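Side-chain contacts in NAD dependent epimerase/dehydratase family (uncultured archaeon MedDCM-OCT-S05-C57, PDB 5Y1F), which probably catalyses, as a monomer of the epimerase/dehydratase family, the NAD+-dependent oxidation of L-threonine at its 3-hydroxyl group, and binds NAD: residues D138-K141 with N147-L150; P152-G157 with Q285-T290. One frame throughout, in Å; residues are numbered along the deposited sequence.

Interaction 1 (D138-K141 with N147-L150); sequences DVPK and NVEL
V139 and V148 face each other across two irregular backbone segments, 138-141 and 147-150, with CA atoms 6.7 Å apart and no direct hydrogen bond between the segments. Both CB atoms point toward the opposite segment, and the two valine side chains meet at an oblique angle. CG1 of V139 lies 3.8 Å from CB of V148, while the CG2 methyls of V139 and V148 also stand 3.8 Å apart. In V139, CG1 sits beside its own backbone N, opposite the carbonyl carbon (chi1 -56°), and from there it also reaches the carbonyl O of E149 at 3.3 Å. P140 adds a looser apolar touch through CD, 4.4 Å from CG1 of V148. The polar link is indirect: water 1 donates to OD1 of D138 at 2.7 Å and to O of E149 at 2.8 Å, bridging a carboxylate to a main-chain carbonyl. The E149 side chain bends at chi2 and its end leads away, leaving OD2 of D138 and OE2 of E149 6.4 Å apart, and the two carboxylate planes are perpendicular. This surface contact lies within the connection from strand 125-131 to helix 155-174; V148 also packs on F135, and L150 reaches V161 and E164 of that helix.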
loop_
_atom_site.group_PDB
_atom_site.type_symbol
_atom_site.label_atom_id
_atom_site.label_comp_id
_atom_site.label_asym_id
_atom_site.label_seq_id
_atom_site.Cartn_x
_atom_site.Cartn_y
_atom_site.Cartn_z
ATOM N N ASP A 138 -8.355 -0.531 -20.875
ATOM C CA ASP A 138 -7.958 0.018 -22.195
ATOM C C ASP A 138 -6.478 -0.165 -22.423
ATOM O O ASP A 138 -5.984 0.070 -23.558
ATOM C CB ASP A 138 -8.291 1.531 -22.254
ATOM C CG ASP A 138 -7.565 2.353 -21.224
ATOM O OD1 ASP A 138 -7.667 2.031 -20.021
ATOM O OD2 ASP A 138 -6.970 3.423 -21.596
ATOM N N VAL A 139 -5.726 -0.609 -21.428
ATOM C CA VAL A 139 -4.306 -0.856 -21.602
ATOM C C VAL A 139 -4.051 -2.334 -21.301
ATOM O O VAL A 139 -4.946 -3.031 -20.806
ATOM C CB VAL A 139 -3.462 0.117 -20.731
ATOM C CG1 VAL A 139 -3.795 1.561 -21.031
ATOM C CG2 VAL A 139 -3.595 -0.194 -19.242
ATOM N N PRO A 140 -2.846 -2.833 -21.561
ATOM C CA PRO A 140 -2.624 -4.269 -21.443
ATOM C C PRO A 140 -2.951 -4.782 -20.045
ATOM O O PRO A 140 -2.613 -4.119 -19.047
ATOM C CB PRO A 140 -1.127 -4.429 -21.758
ATOM C CG PRO A 140 -0.862 -3.289 -22.694
ATOM C CD PRO A 140 -1.681 -2.146 -22.169
ATOM N N LYS A 141 -3.526 -5.980 -19.986
ATOM C CA LYS A 141 -3.750 -6.655 -18.722
ATOM C C LYS A 141 -2.501 -7.379 -18.247
ATOM O O LYS A 141 -2.273 -7.605 -17.052
ATOM C CB LYS A 141 -4.841 -7.720 -18.870
ATOM C CG LYS A 141 -6.204 -7.257 -19.347
ATOM C CD LYS A 141 -6.911 -6.654 -18.168
ATOM C CE LYS A 141 -8.422 -6.833 -18.184
ATOM N NZ LYS A 141 -8.889 -6.453 -16.823
ATOM N N ASN A 147 4.473 3.315 -18.687
ATOM C CA ASN A 147 3.942 4.470 -19.382
ATOM C C ASN A 147 2.867 4.079 -20.362
ATOM O O ASN A 147 3.106 3.716 -21.524
ATOM C CB ASN A 147 5.059 5.180 -20.161
ATOM C CG ASN A 147 6.186 5.606 -19.270
ATOM O OD1 ASN A 147 7.318 5.037 -19.325
ATOM N ND2 ASN A 147 5.952 6.626 -18.514
ATOM N N VAL A 148 1.680 3.912 -19.845
ATOM C CA VAL A 148 0.468 3.752 -20.614
ATOM C C VAL A 148 -0.546 4.745 -20.077
ATOM O O VAL A 148 -0.376 5.341 -19.023
ATOM C CB VAL A 148 -0.102 2.323 -20.556
ATOM C CG1 VAL A 148 0.806 1.378 -21.320
ATOM C CG2 VAL A 148 -0.365 1.892 -19.138
ATOM N N GLU A 149 -1.597 4.948 -20.831
ATOM C CA GLU A 149 -2.676 5.835 -20.398
ATOM C C GLU A 149 -3.350 5.306 -19.123
ATOM O O GLU A 149 -3.488 4.093 -18.963
ATOM C CB GLU A 149 -3.747 5.963 -21.490
ATOM C CG GLU A 149 -3.305 6.752 -22.712
ATOM C CD GLU A 149 -2.941 8.208 -22.398
ATOM O OE1 GLU A 149 -1.737 8.537 -22.301
ATOM O OE2 GLU A 149 -3.866 9.036 -22.219
ATOM N N LEU A 150 -3.764 6.234 -18.280
ATOM C CA LEU A 150 -4.364 5.908 -16.990
ATOM C C LEU A 150 -5.832 6.301 -16.969
ATOM O O LEU A 150 -6.182 7.478 -16.763
ATOM C CB LEU A 150 -3.601 6.595 -15.870
ATOM C CG LEU A 150 -2.099 6.362 -15.863
ATOM C CD1 LEU A 150 -1.440 7.162 -14.764
ATOM C CD2 LEU A 150 -1.699 4.899 -15.768
HETATM O O HOH W 1 -5.815 2.762 -18.127
#

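Interaction 2 (P152-G157 with Q285-T290); sequences PKTVYG and QDIADT. With NAD (nicotinamide-adenine-dinucleotide), chain B.
The turn that caps helix 155-174, just ahead of the NAD-binding Y156, brings T154 against I287 and K153 against T290. As N-cap, T154 accepts from N of G157 through OG1 at 2.8 Å, with an N-H...O angle of 153°. The same rotamer (chi1 64°) sends its CG2 methyl to CG2 of I287, 3.9 Å away, the two side chains crossing at about a right angle. CB of K153 rests 3.8 Å from CG2 of T290, the two side chains set at a slant, while the lysine's amine end leads away. OG1 of T290 donates to O of I287 at 2.8 Å, in the carbonyl plane, and that oxygen also accepts from N of T290. Water 2 donates to OG1 of T290 and accepts from N of K153; water 3 joins the carbonyls of K153 and D286. Replacing T290 by an alanine would probably leave O of I287 with one donor fewer, water 2 without this acceptor and CB of K153 without its methyl partner. On the cofactor side, OH of Y156 hydrogen-bonds O2D of NAD at 2.6 Å, the ribose oxygen lying in the ring plane at its edge. Y156 and K160 fit the YxxxK signature of short-chain dehydrogenases. Helix 94-99 flanks the contact, E98 touching T154 and I287, where the turn into helix 155-174 lies against helix 284-288 and the residues after it.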
loop_
_atom_site.group_PDB
_atom_site.type_symbol
_atom_site.label_atom_id
_atom_site.label_comp_id
_atom_site.label_asym_id
_atom_site.label_seq_id
_atom_site.Cartn_x
_atom_site.Cartn_y
_atom_site.Cartn_z
ATOM N N PRO A 152 -8.629 4.726 -15.108
ATOM C CA PRO A 152 -9.196 3.810 -14.142
ATOM C C PRO A 152 -10.705 3.831 -14.120
ATOM O O PRO A 152 -11.320 4.892 -14.342
ATOM C CB PRO A 152 -8.652 4.324 -12.804
ATOM C CG PRO A 152 -8.336 5.705 -13.016
ATOM C CD PRO A 152 -7.842 5.772 -14.440
ATOM N N LYS A 153 -11.269 2.704 -13.718
ATOM C CA LYS A 153 -12.716 2.533 -13.610
ATOM C C LYS A 153 -13.193 2.532 -12.173
ATOM O O LYS A 153 -14.306 2.024 -11.893
ATOM C CB LYS A 153 -13.112 1.196 -14.258
ATOM C CG LYS A 153 -12.797 1.072 -15.731
ATOM C CD LYS A 153 -13.474 2.161 -16.523
ATOM C CE LYS A 153 -13.416 1.895 -18.020
ATOM N NZ LYS A 153 -14.758 1.947 -18.661
ATOM N N THR A 154 -12.432 3.075 -11.247
ATOM C CA THR A 154 -12.891 3.275 -9.886
ATOM C C THR A 154 -12.616 4.677 -9.450
ATOM O O THR A 154 -11.666 5.324 -9.904
ATOM C CB THR A 154 -12.204 2.299 -8.898
ATOM O OG1 THR A 154 -10.764 2.536 -8.834
ATOM C CG2 THR A 154 -12.434 0.871 -9.330
ATOM N N VAL A 155 -13.386 5.116 -8.447
ATOM C CA VAL A 155 -13.154 6.391 -7.818
ATOM C C VAL A 155 -11.736 6.449 -7.218
ATOM O O VAL A 155 -11.043 7.429 -7.343
ATOM C CB VAL A 155 -14.217 6.642 -6.694
ATOM C CG1 VAL A 155 -13.920 7.938 -5.974
ATOM C CG2 VAL A 155 -15.646 6.639 -7.293
ATOM N N TYR A 156 -11.386 5.415 -6.473
ATOM C CA TYR A 156 -10.054 5.319 -5.864
ATOM C C TYR A 156 -8.955 5.440 -6.919
ATOM O O TYR A 156 -7.991 6.180 -6.730
ATOM C CB TYR A 156 -9.989 4.008 -5.127
ATOM C CG TYR A 156 -8.624 3.577 -4.632
ATOM C CD1 TYR A 156 -8.100 4.081 -3.466
ATOM C CD2 TYR A 156 -7.901 2.642 -5.306
ATOM C CE1 TYR A 156 -6.903 3.634 -2.937
ATOM C CE2 TYR A 156 -6.685 2.193 -4.812
ATOM C CZ TYR A 156 -6.236 2.629 -3.591
ATOM O OH TYR A 156 -5.085 2.102 -3.025
ATOM N N GLY A 157 -9.102 4.695 -8.021
ATOM C CA GLY A 157 -8.090 4.794 -9.069
ATOM C C GLY A 157 -7.931 6.209 -9.594
ATOM O O GLY A 157 -6.823 6.684 -9.805
ATOM N N GLN A 285 -15.740 -7.838 -7.045
ATOM C CA GLN A 285 -15.405 -8.423 -8.353
ATOM C C GLN A 285 -15.363 -7.404 -9.446
ATOM O O GLN A 285 -14.521 -7.459 -10.351
ATOM C CB GLN A 285 -16.432 -9.476 -8.747
ATOM C CG GLN A 285 -16.057 -10.274 -9.996
ATOM C CD GLN A 285 -14.937 -11.195 -9.738
ATOM O OE1 GLN A 285 -13.832 -11.118 -10.285
ATOM N NE2 GLN A 285 -15.181 -12.049 -8.824
ATOM N N ASP A 286 -16.330 -6.496 -9.419
ATOM C CA ASP A 286 -16.445 -5.481 -10.470
ATOM C C ASP A 286 -15.254 -4.527 -10.461
ATOM O O ASP A 286 -14.937 -3.898 -11.464
ATOM C CB ASP A 286 -17.780 -4.722 -10.369
ATOM C CG ASP A 286 -18.991 -5.652 -10.468
ATOM O OD1 ASP A 286 -18.980 -6.602 -11.276
ATOM O OD2 ASP A 286 -19.973 -5.412 -9.733
ATOM N N ILE A 287 -14.614 -4.348 -9.311
ATOM C CA ILE A 287 -13.379 -3.583 -9.207
ATOM C C ILE A 287 -12.210 -4.380 -9.767
ATOM O O ILE A 287 -11.504 -3.941 -10.714
ATOM C CB ILE A 287 -13.106 -3.211 -7.734
ATOM C CG1 ILE A 287 -14.232 -2.300 -7.205
ATOM C CG2 ILE A 287 -11.736 -2.543 -7.620
ATOM C CD1 ILE A 287 -14.122 -1.999 -5.707
ATOM N N ALA A 288 -12.020 -5.599 -9.244
ATOM C CA ALA A 288 -10.913 -6.440 -9.649
ATOM C C ALA A 288 -10.864 -6.718 -11.126
ATOM O O ALA A 288 -9.783 -6.779 -11.745
ATOM C CB ALA A 288 -10.951 -7.780 -8.860
ATOM N N ASP A 289 -12.029 -6.898 -11.741
ATOM C CA ASP A 289 -12.121 -7.222 -13.156
ATOM C C ASP A 289 -11.528 -6.106 -14.019
ATOM O O ASP A 289 -11.140 -6.384 -15.170
ATOM C CB ASP A 289 -13.607 -7.348 -13.604
ATOM C CG ASP A 289 -14.314 -8.607 -13.173
ATOM O OD1 ASP A 289 -13.645 -9.516 -12.716
ATOM O OD2 ASP A 289 -15.579 -8.583 -13.320
ATOM N N THR A 290 -11.448 -4.871 -13.514
ATOM C CA THR A 290 -10.966 -3.738 -14.318
ATOM C C THR A 290 -9.479 -3.524 -14.184
ATOM O O THR A 290 -8.948 -2.613 -14.789
ATOM C CB THR A 290 -11.694 -2.432 -13.973
ATOM O OG1 THR A 290 -11.245 -1.936 -12.711
ATOM C CG2 THR A 290 -13.236 -2.628 -14.012
HETATM P PA NAD B . -5.326 0.996 5.387
HETATM O O1A NAD B . -4.996 -0.317 6.120
HETATM O O2A NAD B . -6.817 1.305 5.130
HETATM O O5B NAD B . -4.646 2.182 6.264
HETATM C C5B NAD B . -4.998 3.527 6.014
HETATM C C4B NAD B . -5.049 4.248 7.327
HETATM O O4B NAD B . -5.497 5.564 6.960
HETATM C C3B NAD B . -6.062 3.681 8.307
HETATM O O3B NAD B . -5.392 3.339 9.498
HETATM C C2B NAD B . -7.067 4.827 8.501
HETATM O O2B NAD B . -7.545 5.017 9.845
HETATM C C1B NAD B . -6.275 6.033 8.039
HETATM N N9A NAD B . -7.180 7.116 7.604
HETATM C C8A NAD B . -8.337 6.989 6.924
HETATM N N7A NAD B . -8.937 8.170 6.792
HETATM C C5A NAD B . -8.162 9.040 7.439
HETATM C C6A NAD B . -8.236 10.482 7.705
HETATM N N6A NAD B . -9.277 11.225 7.255
HETATM N N1A NAD B . -7.232 11.047 8.368
HETATM C C2A NAD B . -6.237 10.323 8.848
HETATM N N3A NAD B . -6.087 9.015 8.639
HETATM C C4A NAD B . -7.014 8.360 7.955
HETATM O O3 NAD B . -4.556 1.127 3.991
HETATM P PN NAD B . -3.176 0.403 3.575
HETATM O O1N NAD B . -2.210 0.364 4.766
HETATM O O2N NAD B . -3.490 -0.927 2.919
HETATM O O5D NAD B . -2.641 1.444 2.457
HETATM C C5D NAD B . -1.762 2.463 2.818
HETATM C C4D NAD B . -1.422 3.194 1.513
HETATM O O4D NAD B . -0.937 2.236 0.533
HETATM C C3D NAD B . -2.606 3.907 0.897
HETATM O O3D NAD B . -2.116 5.052 0.147
HETATM C C2D NAD B . -3.102 2.891 -0.148
HETATM O O2D NAD B . -3.816 3.554 -1.220
HETATM C C1D NAD B . -1.763 2.291 -0.616
HETATM N N1N NAD B . -1.936 0.948 -1.208
HETATM C C2N NAD B . -2.187 -0.168 -0.458
HETATM C C3N NAD B . -2.349 -1.398 -1.053
HETATM C C7N NAD B . -2.586 -2.681 -0.263
HETATM O O7N NAD B . -2.774 -3.702 -0.868
HETATM N N7N NAD B . -2.537 -2.662 1.045
HETATM C C4N NAD B . -2.252 -1.501 -2.431
HETATM C C5N NAD B . -2.045 -0.360 -3.188
HETATM C C6N NAD B . -1.885 0.854 -2.547
HETATM O O HOH W 2 -9.669 0.321 -13.236
HETATM O O HOH W 3 -15.077 -0.939 -11.089
#

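Interactions 1 and 2 follow one another along the chain, their centres 14 Å apart and on the same side of the molecule's centre. Interaction 1 lies wholly within the connection between strand 125-131 and helix 155-174. Interaction 2 starts at the end of that connection and joins it to 285-290, 128 residues farther on. The two touch directly: NZ of K141 lies 2.8 Å from the carbonyl O of D289. The segment 285-290 is thus met both by the connection and by the turn into the helix bearing Y156, linking the later part of the chain to the NAD-binding Rossmann-type domain, with its mostly parallel sheet and its helices.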